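PDB 3MDQ: exopolyphosphatase from Cytophaga hutchinsonii, which probably hydrolyses inorganic polyphosphate from the chain end, releasing orthophosphate, as a member of the Ppx/GppA phosphatase family with an actin-like ATPase fold. Local coordinates for residues Leu59-Leu69 with Arg97-Asp105; Leu117-Val126 with Ser295-Thr306. All blocks are in the same frame, centred on the assembly; numbering follows the deposited sequence. Where two conformers were deposited one is given.

Contact 1. Residues Leu59-Leu69 with Arg97-Asp105; sequences LDTLKKFRVIL and RIKKEVNID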
loop_
_atom_site.group_PDB
_atom_site.type_symbol
_atom_site.label_atom_id
_atom_site.label_comp_id
_atom_site.label_asym_id
_atom_site.label_seq_id
_atom_site.Cartn_x
_atom_site.Cartn_y
_atom_site.Cartn_z
ATOM N N LEU A 59 -9.957 -1.265 16.824
ATOM C CA LEU A 59 -9.902 -2.155 17.979
ATOM C C LEU A 59 -10.600 -3.479 17.716
ATOM O O LEU A 59 -10.110 -4.534 18.110
ATOM C CB LEU A 59 -10.459 -1.518 19.258
ATOM C CG LEU A 59 -9.472 -0.759 20.124
ATOM C CD1 LEU A 59 -8.548 -1.735 20.798
ATOM C CD2 LEU A 59 -8.682 0.243 19.336
ATOM N N ASP A 60 -11.744 -3.436 17.052
ATOM C CA ASP A 60 -12.446 -4.673 16.687
ATOM C C ASP A 60 -11.513 -5.566 15.887
ATOM O O ASP A 60 -11.322 -6.739 16.184
ATOM C CB ASP A 60 -13.680 -4.344 15.855
ATOM C CG ASP A 60 -14.448 -5.587 15.425
ATOM O OD1 ASP A 60 -14.805 -6.392 16.311
ATOM O OD2 ASP A 60 -14.711 -5.746 14.220
ATOM N N THR A 61 -10.887 -4.999 14.876
ATOM C CA THR A 61 -10.011 -5.769 14.017
ATOM C C THR A 61 -8.795 -6.284 14.783
ATOM O O THR A 61 -8.405 -7.435 14.613
ATOM C CB THR A 61 -9.565 -4.930 12.812
ATOM O OG1 THR A 61 -10.696 -4.755 11.944
ATOM C CG2 THR A 61 -8.441 -5.607 12.010
ATOM N N LEU A 62 -8.226 -5.436 15.630
ATOM C CA LEU A 62 -7.061 -5.859 16.391
ATOM C C LEU A 62 -7.374 -6.969 17.418
ATOM O O LEU A 62 -6.529 -7.843 17.661
ATOM C CB LEU A 62 -6.314 -4.655 16.988
ATOM C CG LEU A 62 -5.640 -3.787 15.891
ATOM C CD1 LEU A 62 -5.175 -2.487 16.469
ATOM C CD2 LEU A 62 -4.506 -4.498 15.178
ATOM N N LYS A 63 -8.594 -6.968 17.983
ATOM C CA LYS A 63 -9.016 -8.039 18.866
ATOM C C LYS A 63 -9.074 -9.343 18.082
ATOM O O LYS A 63 -8.618 -10.383 18.552
ATOM C CB LYS A 63 -10.354 -7.718 19.523
ATOM C CG LYS A 63 -10.277 -6.620 20.599
ATOM C CD LYS A 63 -11.611 -6.305 21.252
ATOM C CE LYS A 63 -12.069 -7.399 22.240
ATOM N NZ LYS A 63 -11.146 -7.525 23.437
ATOM N N LYS A 64 -9.608 -9.296 16.862
ATOM C CA LYS A 64 -9.608 -10.468 16.011
ATOM C C LYS A 64 -8.213 -10.939 15.604
ATOM O O LYS A 64 -7.922 -12.136 15.617
ATOM C CB LYS A 64 -10.489 -10.228 14.794
ATOM C CG LYS A 64 -11.967 -10.123 15.176
ATOM C CD LYS A 64 -12.835 -9.698 13.989
ATOM C CE LYS A 64 -14.286 -9.514 14.436
ATOM N NZ LYS A 64 -15.113 -8.863 13.399
ATOM N N PHE A 65 -7.337 -10.004 15.257
ATOM C CA PHE A 65 -5.968 -10.358 14.920
ATOM C C PHE A 65 -5.234 -10.956 16.125
ATOM O O PHE A 65 -4.462 -11.894 15.977
ATOM C CB PHE A 65 -5.195 -9.121 14.426
ATOM C CG PHE A 65 -5.489 -8.714 12.973
ATOM C CD1 PHE A 65 -6.503 -9.301 12.194
ATOM C CD2 PHE A 65 -4.777 -7.663 12.413
ATOM C CE1 PHE A 65 -6.715 -8.891 10.855
ATOM C CE2 PHE A 65 -5.001 -7.271 11.066
ATOM C CZ PHE A 65 -5.944 -7.879 10.321
ATOM N N ARG A 66 -5.483 -10.425 17.320
ATOM C CA ARG A 66 -4.859 -10.956 18.530
ATOM C C ARG A 66 -5.268 -12.424 18.733
ATOM O O ARG A 66 -4.405 -13.278 19.034
ATOM C CB ARG A 66 -5.228 -10.097 19.730
ATOM C CG ARG A 66 -4.784 -10.661 21.080
ATOM C CD ARG A 66 -3.304 -10.537 21.360
ATOM N NE ARG A 66 -2.827 -11.576 22.275
ATOM C CZ ARG A 66 -1.949 -11.441 23.271
ATOM N NH1 ARG A 66 -1.528 -10.262 23.701
ATOM N NH2 ARG A 66 -1.561 -12.529 23.912
ATOM N N VAL A 67 -6.549 -12.746 18.512
ATOM C CA VAL A 67 -6.959 -14.142 18.604
ATOM C C VAL A 67 -6.162 -15.006 17.634
ATOM O O VAL A 67 -5.711 -16.073 17.979
ATOM C CB VAL A 67 -8.467 -14.344 18.336
ATOM C CG1 VAL A 67 -8.784 -15.845 18.215
ATOM C CG2 VAL A 67 -9.304 -13.699 19.451
ATOM N N ILE A 68 -6.045 -14.556 16.388
ATOM C CA ILE A 68 -5.346 -15.359 15.370
ATOM C C ILE A 68 -3.862 -15.535 15.740
ATOM O O ILE A 68 -3.297 -16.614 15.614
ATOM C CB ILE A 68 -5.487 -14.738 13.962
ATOM C CG1 ILE A 68 -6.945 -14.712 13.511
ATOM C CG2 ILE A 68 -4.614 -15.522 12.975
ATOM C CD1 ILE A 68 -7.252 -13.806 12.361
ATOM N N LEU A 69 -3.239 -14.480 16.238
ATOM C CA LEU A 69 -1.847 -14.573 16.710
ATOM C C LEU A 69 -1.707 -15.643 17.797
ATOM O O LEU A 69 -0.789 -16.471 17.797
ATOM C CB LEU A 69 -1.389 -13.206 17.240
ATOM C CG LEU A 69 -1.099 -12.179 16.185
ATOM C CD1 LEU A 69 -0.973 -10.763 16.854
ATOM C CD2 LEU A 69 0.209 -12.496 15.420
ATOM N N ARG A 97 -5.312 2.604 23.837
ATOM C CA ARG A 97 -6.460 1.666 23.843
ATOM C C ARG A 97 -6.019 0.293 23.334
ATOM O O ARG A 97 -6.411 -0.726 23.890
ATOM C CB ARG A 97 -7.663 2.208 23.065
ATOM C CG ARG A 97 -8.352 3.408 23.709
ATOM C CD ARG A 97 -9.530 3.917 22.874
ATOM N NE ARG A 97 -10.138 5.154 23.376
ATOM C CZ ARG A 97 -11.104 5.837 22.727
ATOM N NH1 ARG A 97 -11.569 5.405 21.588
ATOM N NH2 ARG A 97 -11.564 6.959 23.231
ATOM N N ILE A 98 -5.187 0.258 22.296
ATOM C CA ILE A 98 -4.671 -0.996 21.764
ATOM C C ILE A 98 -3.823 -1.737 22.815
ATOM O O ILE A 98 -3.923 -2.955 22.989
ATOM C CB ILE A 98 -3.882 -0.796 20.435
ATOM C CG1 ILE A 98 -4.856 -0.308 19.365
ATOM C CG2 ILE A 98 -3.139 -2.097 20.042
ATOM C CD1 ILE A 98 -4.181 0.241 18.069
ATOM N N LYS A 99 -2.956 -1.020 23.508
ATOM C CA LYS A 99 -2.114 -1.625 24.525
ATOM C C LYS A 99 -2.988 -2.228 25.637
ATOM O O LYS A 99 -2.748 -3.357 26.080
ATOM C CB LYS A 99 -1.135 -0.586 25.102
ATOM C CG LYS A 99 -0.280 -1.068 26.240
ATOM C CD LYS A 99 0.560 -2.269 25.834
ATOM C CE LYS A 99 1.644 -2.571 26.891
ATOM N NZ LYS A 99 2.480 -3.698 26.432
ATOM N N LYS A 100 -4.013 -1.504 26.053
ATOM C CA LYS A 100 -4.897 -1.977 27.109
ATOM C C LYS A 100 -5.667 -3.213 26.671
ATOM O O LYS A 100 -5.777 -4.185 27.429
ATOM C CB LYS A 100 -5.854 -0.867 27.537
ATOM C CG LYS A 100 -6.854 -1.281 28.646
ATOM C CD LYS A 100 -7.506 -0.033 29.244
ATOM C CE LYS A 100 -8.925 -0.288 29.732
ATOM N NZ LYS A 100 -9.689 0.996 29.799
ATOM N N GLU A 101 -6.197 -3.179 25.464
ATOM C CA GLU A 101 -7.136 -4.220 25.008
ATOM C C GLU A 101 -6.477 -5.530 24.622
ATOM O O GLU A 101 -7.011 -6.595 24.941
ATOM C CB GLU A 101 -7.899 -3.685 23.831
ATOM C CG GLU A 101 -9.160 -4.402 23.481
ATOM C CD GLU A 101 -10.318 -4.124 24.434
ATOM O OE1 GLU A 101 -10.341 -3.073 25.132
ATOM O OE2 GLU A 101 -11.219 -4.990 24.456
ATOM N N VAL A 102 -5.354 -5.461 23.911
ATOM C CA VAL A 102 -4.723 -6.651 23.341
ATOM C C VAL A 102 -3.216 -6.775 23.660
ATOM O O VAL A 102 -2.530 -7.696 23.216
ATOM C CB VAL A 102 -4.951 -6.751 21.806
ATOM C CG1 VAL A 102 -6.446 -6.932 21.513
ATOM C CG2 VAL A 102 -4.351 -5.527 21.029
ATOM N N ASN A 103 -2.696 -5.852 24.459
ATOM C CA ASN A 103 -1.287 -5.900 24.874
ATOM C C ASN A 103 -0.320 -5.947 23.730
ATOM O O ASN A 103 0.660 -6.688 23.769
ATOM C CB ASN A 103 -1.044 -7.058 25.851
ATOM C CG ASN A 103 0.249 -6.872 26.667
ATOM O OD1 ASN A 103 0.668 -5.732 26.919
ATOM N ND2 ASN A 103 0.877 -7.965 27.058
ATOM N N ILE A 104 -0.566 -5.123 22.712
ATOM C CA ILE A 104 0.329 -4.971 21.562
ATOM C C ILE A 104 0.776 -3.495 21.602
ATOM O O ILE A 104 -0.055 -2.592 21.804
ATOM C CB ILE A 104 -0.396 -5.327 20.267
ATOM C CG1 ILE A 104 -0.658 -6.849 20.198
ATOM C CG2 ILE A 104 0.431 -4.869 19.029
ATOM C CD1 ILE A 104 -1.625 -7.267 19.096
ATOM N N ASP A 105 2.070 -3.258 21.409
ATOM C CA ASP A 105 2.605 -1.886 21.342
ATOM C C ASP A 105 2.778 -1.503 19.880
ATOM O O ASP A 105 3.442 -2.175 19.114
ATOM C CB ASP A 105 3.916 -1.702 22.131
ATOM C CG ASP A 105 3.695 -1.799 23.655
ATOM O OD1 ASP A 105 3.291 -0.803 24.339
ATOM O OD2 ASP A 105 3.900 -2.893 24.160
#
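Arg66 and Val102 meet because the arginine starts with CG anti to its own amide nitrogen (chi1 172°) and bends at chi2, which lays the aliphatic chain alongside the valine and brings the guanidinium round to the end of helix 91-102. NH1 donates to Val102 O over 2.8 Å, with the N-H...O angle at 157°; the acceptor lies at the guanidinium edge, near its plane, while the donor is tilted from the carbonyl plane. Val102 closes the helix, since Asn103 after it has left helical geometry with positive phi, and the bond therefore lands on a carbonyl at the C-terminal end. NE is held by Asp70, beyond the segments, which helps fix the rotation of the guanidinium. Val102 CG1 packs against Arg66 CB at 3.8 Å and also reaches Lys63 CA. One turn back, Lys63 curls at chi3 and chi4 and sets NZ 2.7 Å from Glu101 OE2, a salt bridge on the anti lone pair of that oxygen. Leu59 CD1 rests on Glu101 CB (3.7 Å) and its CD2 on Ile98 CG1. Deeper, Leu62 CD1 is pressed on Ile98 CD1 at 3.3 Å, tighter than usual carbon contact, and both residues touch Met11 of strand 5-11. The axes of 59-69 and 97-102 approach to 10.2 Å and cross at -40°; the shared contact with Met11 puts both helices on the same face of the five-stranded sheet. Methyl groups fill the sheet-facing side, whereas the outer side is joined by a charge pair and a cationic group that probably complements the negative end of the helix dipole.

Contact 2. Residues Leu117-Val126 with Ser295-Thr306; sequences LIFRGVQQAV and STYSLKEGVLYT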
loop_
_atom_site.group_PDB
_atom_site.type_symbol
_atom_site.label_atom_id
_atom_site.label_comp_id
_atom_site.label_asym_id
_atom_site.label_seq_id
_atom_site.Cartn_x
_atom_site.Cartn_y
_atom_site.Cartn_z
ATOM N N LEU A 117 11.108 0.202 4.221
ATOM C CA LEU A 117 10.646 -1.130 4.561
ATOM C C LEU A 117 9.852 -1.721 3.407
ATOM O O LEU A 117 10.026 -2.893 3.074
ATOM C CB LEU A 117 9.824 -1.095 5.851
ATOM C CG LEU A 117 10.563 -0.742 7.115
ATOM C CD1 LEU A 117 9.552 -0.381 8.212
ATOM C CD2 LEU A 117 11.467 -1.920 7.569
ATOM N N ILE A 118 8.992 -0.928 2.782
ATOM C CA ILE A 118 8.277 -1.383 1.586
ATOM C C ILE A 118 9.284 -1.895 0.545
ATOM O O ILE A 118 9.102 -2.983 -0.036
ATOM C CB ILE A 118 7.409 -0.287 0.981
ATOM C CG1 ILE A 118 6.211 -0.031 1.912
ATOM C CG2 ILE A 118 6.963 -0.671 -0.447
ATOM C CD1 ILE A 118 5.517 1.312 1.682
ATOM N N PHE A 119 10.325 -1.114 0.290
ATOM C CA PHE A 119 11.291 -1.519 -0.750
ATOM C C PHE A 119 12.019 -2.815 -0.405
ATOM O O PHE A 119 12.319 -3.616 -1.314
ATOM C CB PHE A 119 12.287 -0.412 -1.092
ATOM C CG PHE A 119 12.929 -0.557 -2.444
ATOM C CD1 PHE A 119 12.192 -0.377 -3.610
ATOM C CD2 PHE A 119 14.256 -0.877 -2.550
ATOM C CE1 PHE A 119 12.780 -0.472 -4.857
ATOM C CE2 PHE A 119 14.868 -0.945 -3.821
ATOM C CZ PHE A 119 14.141 -0.756 -4.931
ATOM N N ARG A 120 12.274 -3.069 0.882
ATOM C CA ARG A 120 12.854 -4.371 1.248
ATOM C C ARG A 120 11.920 -5.511 0.846
ATOM O O ARG A 120 12.397 -6.560 0.410
ATOM C CB ARG A 120 13.154 -4.439 2.750
ATOM C CG ARG A 120 13.655 -5.777 3.217
ATOM C CD ARG A 120 15.058 -6.061 2.668
ATOM N NE ARG A 120 15.549 -7.404 2.993
ATOM C CZ ARG A 120 15.314 -8.501 2.287
ATOM N NH1 ARG A 120 14.545 -8.494 1.211
ATOM N NH2 ARG A 120 15.845 -9.646 2.702
ATOM N N GLY A 121 10.614 -5.324 0.985
ATOM C CA GLY A 121 9.661 -6.335 0.518
ATOM C C GLY A 121 9.673 -6.492 -0.999
ATOM O O GLY A 121 9.707 -7.621 -1.525
ATOM N N VAL A 122 9.709 -5.368 -1.701
ATOM C CA VAL A 122 9.780 -5.383 -3.172
ATOM C C VAL A 122 11.024 -6.116 -3.652
ATOM O O VAL A 122 10.946 -6.935 -4.601
ATOM C CB VAL A 122 9.707 -3.949 -3.727
ATOM C CG1 VAL A 122 10.009 -3.898 -5.256
ATOM C CG2 VAL A 122 8.335 -3.330 -3.429
ATOM N N GLN A 123 12.156 -5.863 -2.999
ATOM C CA GLN A 123 13.425 -6.523 -3.347
ATOM C C GLN A 123 13.279 -8.049 -3.226
ATOM O O GLN A 123 13.875 -8.804 -4.014
ATOM C CB GLN A 123 14.575 -6.051 -2.456
ATOM C CG GLN A 123 15.062 -4.695 -2.795
ATOM C CD GLN A 123 16.071 -4.150 -1.794
ATOM O OE1 GLN A 123 15.942 -4.384 -0.592
ATOM N NE2 GLN A 123 17.041 -3.353 -2.285
ATOM N N GLN A 124 12.544 -8.528 -2.218
ATOM C CA GLN A 124 12.331 -9.975 -2.059
ATOM C C GLN A 124 11.365 -10.539 -3.123
ATOM O O GLN A 124 11.519 -11.687 -3.537
ATOM C CB GLN A 124 11.787 -10.290 -0.664
ATOM C CG GLN A 124 11.981 -11.715 -0.275
ATOM C CD GLN A 124 13.466 -12.048 -0.023
ATOM O OE1 GLN A 124 14.310 -11.169 0.249
ATOM N NE2 GLN A 124 13.784 -13.352 -0.093
ATOM N N ALA A 125 10.410 -9.741 -3.578
ATOM C CA ALA A 125 9.396 -10.185 -4.507
ATOM C C ALA A 125 9.801 -10.112 -5.970
ATOM O O ALA A 125 9.287 -10.896 -6.784
ATOM C CB ALA A 125 8.163 -9.352 -4.319
ATOM N N VAL A 126 10.632 -9.141 -6.327
ATOM C CA VAL A 126 10.955 -8.809 -7.713
ATOM C C VAL A 126 12.481 -8.748 -7.836
ATOM O O VAL A 126 13.124 -7.892 -7.211
ATOM C CB VAL A 126 10.429 -7.446 -8.102
ATOM C CG1 VAL A 126 10.758 -7.140 -9.597
ATOM C CG2 VAL A 126 8.889 -7.339 -7.843
ATOM N N SER A 295 4.411 -5.982 -7.573
ATOM C CA SER A 295 4.951 -6.769 -6.470
ATOM C C SER A 295 3.811 -7.152 -5.532
ATOM O O SER A 295 3.123 -6.271 -5.050
ATOM C CB SER A 295 6.018 -5.978 -5.690
ATOM O OG SER A 295 6.297 -6.578 -4.425
ATOM N N THR A 296 3.672 -8.438 -5.238
ATOM C CA THR A 296 2.648 -8.850 -4.257
ATOM C C THR A 296 3.103 -8.651 -2.819
ATOM O O THR A 296 2.295 -8.815 -1.914
ATOM C CB THR A 296 2.187 -10.284 -4.452
ATOM O OG1 THR A 296 3.260 -11.163 -4.126
ATOM C CG2 THR A 296 1.724 -10.523 -5.913
ATOM N N TYR A 297 4.369 -8.294 -2.623
ATOM C CA TYR A 297 4.922 -7.937 -1.290
ATOM C C TYR A 297 4.934 -6.441 -1.118
ATOM O O TYR A 297 5.200 -5.685 -2.063
ATOM C CB TYR A 297 6.353 -8.433 -1.155
ATOM C CG TYR A 297 6.544 -9.924 -1.013
ATOM C CD1 TYR A 297 5.493 -10.833 -1.177
ATOM C CD2 TYR A 297 7.798 -10.428 -0.733
ATOM C CE1 TYR A 297 5.700 -12.179 -1.030
ATOM C CE2 TYR A 297 8.001 -11.768 -0.579
ATOM C CZ TYR A 297 6.948 -12.638 -0.743
ATOM O OH TYR A 297 7.187 -13.995 -0.596
ATOM N N SER A 298 4.669 -5.989 0.099
ATOM C CA SER A 298 4.655 -4.583 0.419
ATOM C C SER A 298 5.164 -4.431 1.879
ATOM O O SER A 298 6.062 -5.145 2.294
ATOM C CB SER A 298 3.280 -3.970 0.175
ATOM O OG SER A 298 2.272 -4.559 0.954
ATOM N N LEU A 299 4.634 -3.471 2.627
ATOM C CA LEU A 299 5.191 -3.170 3.937
ATOM C C LEU A 299 5.336 -4.367 4.871
ATOM O O LEU A 299 6.386 -4.537 5.482
ATOM C CB LEU A 299 4.368 -2.073 4.651
ATOM C CG LEU A 299 4.797 -1.710 6.066
ATOM C CD1 LEU A 299 6.191 -1.121 6.077
ATOM C CD2 LEU A 299 3.768 -0.700 6.636
ATOM N N LYS A 300 4.294 -5.183 5.002
ATOM C CA LYS A 300 4.330 -6.262 5.993
ATOM C C LYS A 300 5.463 -7.263 5.703
ATOM O O LYS A 300 6.158 -7.720 6.612
ATOM C CB LYS A 300 2.969 -6.959 6.107
ATOM C CG LYS A 300 2.504 -7.737 4.900
ATOM C CD LYS A 300 0.980 -8.040 4.888
ATOM C CE LYS A 300 0.538 -8.967 3.674
ATOM N NZ LYS A 300 0.847 -8.293 2.422
ATOM N N GLU A 301 5.657 -7.563 4.421
ATOM C CA GLU A 301 6.768 -8.407 4.021
ATOM C C GLU A 301 8.118 -7.718 4.209
ATOM O O GLU A 301 9.083 -8.346 4.598
ATOM C CB GLU A 301 6.647 -8.909 2.594
ATOM C CG GLU A 301 5.534 -9.940 2.397
ATOM C CD GLU A 301 4.158 -9.377 2.179
ATOM O OE1 GLU A 301 3.974 -8.152 1.946
ATOM O OE2 GLU A 301 3.187 -10.212 2.236
ATOM N N GLY A 302 8.186 -6.420 3.944
ATOM C CA GLY A 302 9.409 -5.714 4.221
ATOM C C GLY A 302 9.802 -5.711 5.668
ATOM O O GLY A 302 10.983 -5.797 5.993
ATOM N N VAL A 303 8.815 -5.588 6.547
ATOM C CA VAL A 303 9.049 -5.702 7.992
ATOM C C VAL A 303 9.607 -7.092 8.343
ATOM O O VAL A 303 10.619 -7.223 9.056
ATOM C CB VAL A 303 7.764 -5.359 8.779
ATOM C CG1 VAL A 303 7.880 -5.772 10.246
ATOM C CG2 VAL A 303 7.423 -3.871 8.639
ATOM N N LEU A 304 8.934 -8.140 7.847
ATOM C CA LEU A 304 9.371 -9.522 8.069
ATOM C C LEU A 304 10.803 -9.716 7.625
ATOM O O LEU A 304 11.623 -10.229 8.393
ATOM C CB LEU A 304 8.449 -10.485 7.341
ATOM C CG LEU A 304 8.901 -11.939 7.275
ATOM C CD1 LEU A 304 8.942 -12.597 8.655
ATOM C CD2 LEU A 304 8.008 -12.715 6.291
ATOM N N TYR A 305 11.118 -9.286 6.400
ATOM C CA TYR A 305 12.452 -9.600 5.879
ATOM C C TYR A 305 13.539 -8.737 6.532
ATOM O O TYR A 305 14.672 -9.184 6.682
ATOM C CB TYR A 305 12.477 -9.554 4.359
ATOM C CG TYR A 305 11.890 -10.809 3.766
ATOM C CD1 TYR A 305 12.655 -11.962 3.682
ATOM C CD2 TYR A 305 10.577 -10.881 3.349
ATOM C CE1 TYR A 305 12.130 -13.149 3.174
ATOM C CE2 TYR A 305 10.034 -12.109 2.868
ATOM C CZ TYR A 305 10.831 -13.205 2.780
ATOM O OH TYR A 305 10.310 -14.395 2.282
ATOM N N THR A 306 13.182 -7.542 6.972
ATOM C CA THR A 306 14.085 -6.695 7.756
ATOM C C THR A 306 14.417 -7.400 9.060
ATOM O O THR A 306 15.576 -7.493 9.464
ATOM C CB THR A 306 13.490 -5.280 7.963
ATOM O OG1 THR A 306 13.362 -4.667 6.684
ATOM C CG2 THR A 306 14.365 -4.413 8.828
#
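Gln124 lies flat on Tyr305: its CG sits over the ring centre, 3.6 Å from the centroid and 12° off the normal, a CH-pi contact, and its amide plane is only 10° from that of the ring. The bend at chi2, after CG leaves anti to the backbone N, turns the amide back over the phenol. Its OE1 then takes two bonds from Arg120, a nearly straight one from NH1 at 2.9 Å in the carbonyl plane and a longer one from NH2 above it. Arg120 in turn offers one guanidinium face to Tyr305 CB, which stands 3.7 Å from CZ, and its NE pairs with Asp309. Replacing Arg120 by an alanine removes both donors to Gln124 OE1, which is likely to leave that amide free to turn on the ring and Asp309 without its salt-bridge mate.

Beneath these side chains the backbones nearly touch. The segment axes of 117-125 and 299-306 cross at 85°, 6.6 Å apart at their closest, and Gly121 and Gly302 face each other at the crossing, where a CB on either would clash; Gly302 CA makes a CA-H...O contact with Leu117 O. Such glycine-mediated crossing joins parts far apart in sequence in this actin-like two-domain fold: Ile118 and Val122 touch strand 206-210 of the six-stranded sheet, while Leu299 and Val303 touch strand 5-11 of the five-stranded one.

Leu117 is a knob among Leu299, Gly302, Val303 and Thr306; its CB meets Leu299 CD1 at 3.6 Å and its CD2 faces Thr306 OG1, a hydroxyl already bonded to Gly302 O. Toward the other end, Ala125 CB fits against Tyr297 CG (3.7 Å) and Ser295 OG, while Gly121 O comes to the edge of the Tyr297 ring.

How the contacts relate
The two contacts share no helix, and their nearest atoms are about 9 Å apart. Both nevertheless reach strand 5-11 of the five-stranded sheet, contact 1 through Leu62 and Ile98, contact 2 through Leu299 and Val303. Contact 1 is peripheral and partly buried, its centre about 22 Å from the centre of the chain; contact 2 is buried, its centre about 11 Å from it, and also borders the six-stranded sheet. Geometry and chemistry follow place. The outer pair crosses at a moderate angle with axes well separated, bridged by long charged side chains. The inner pair crosses almost perpendicularly on glycines, without a hydrogen bond between its segments, and relies on close packing and an amide stacked on an aromatic ring.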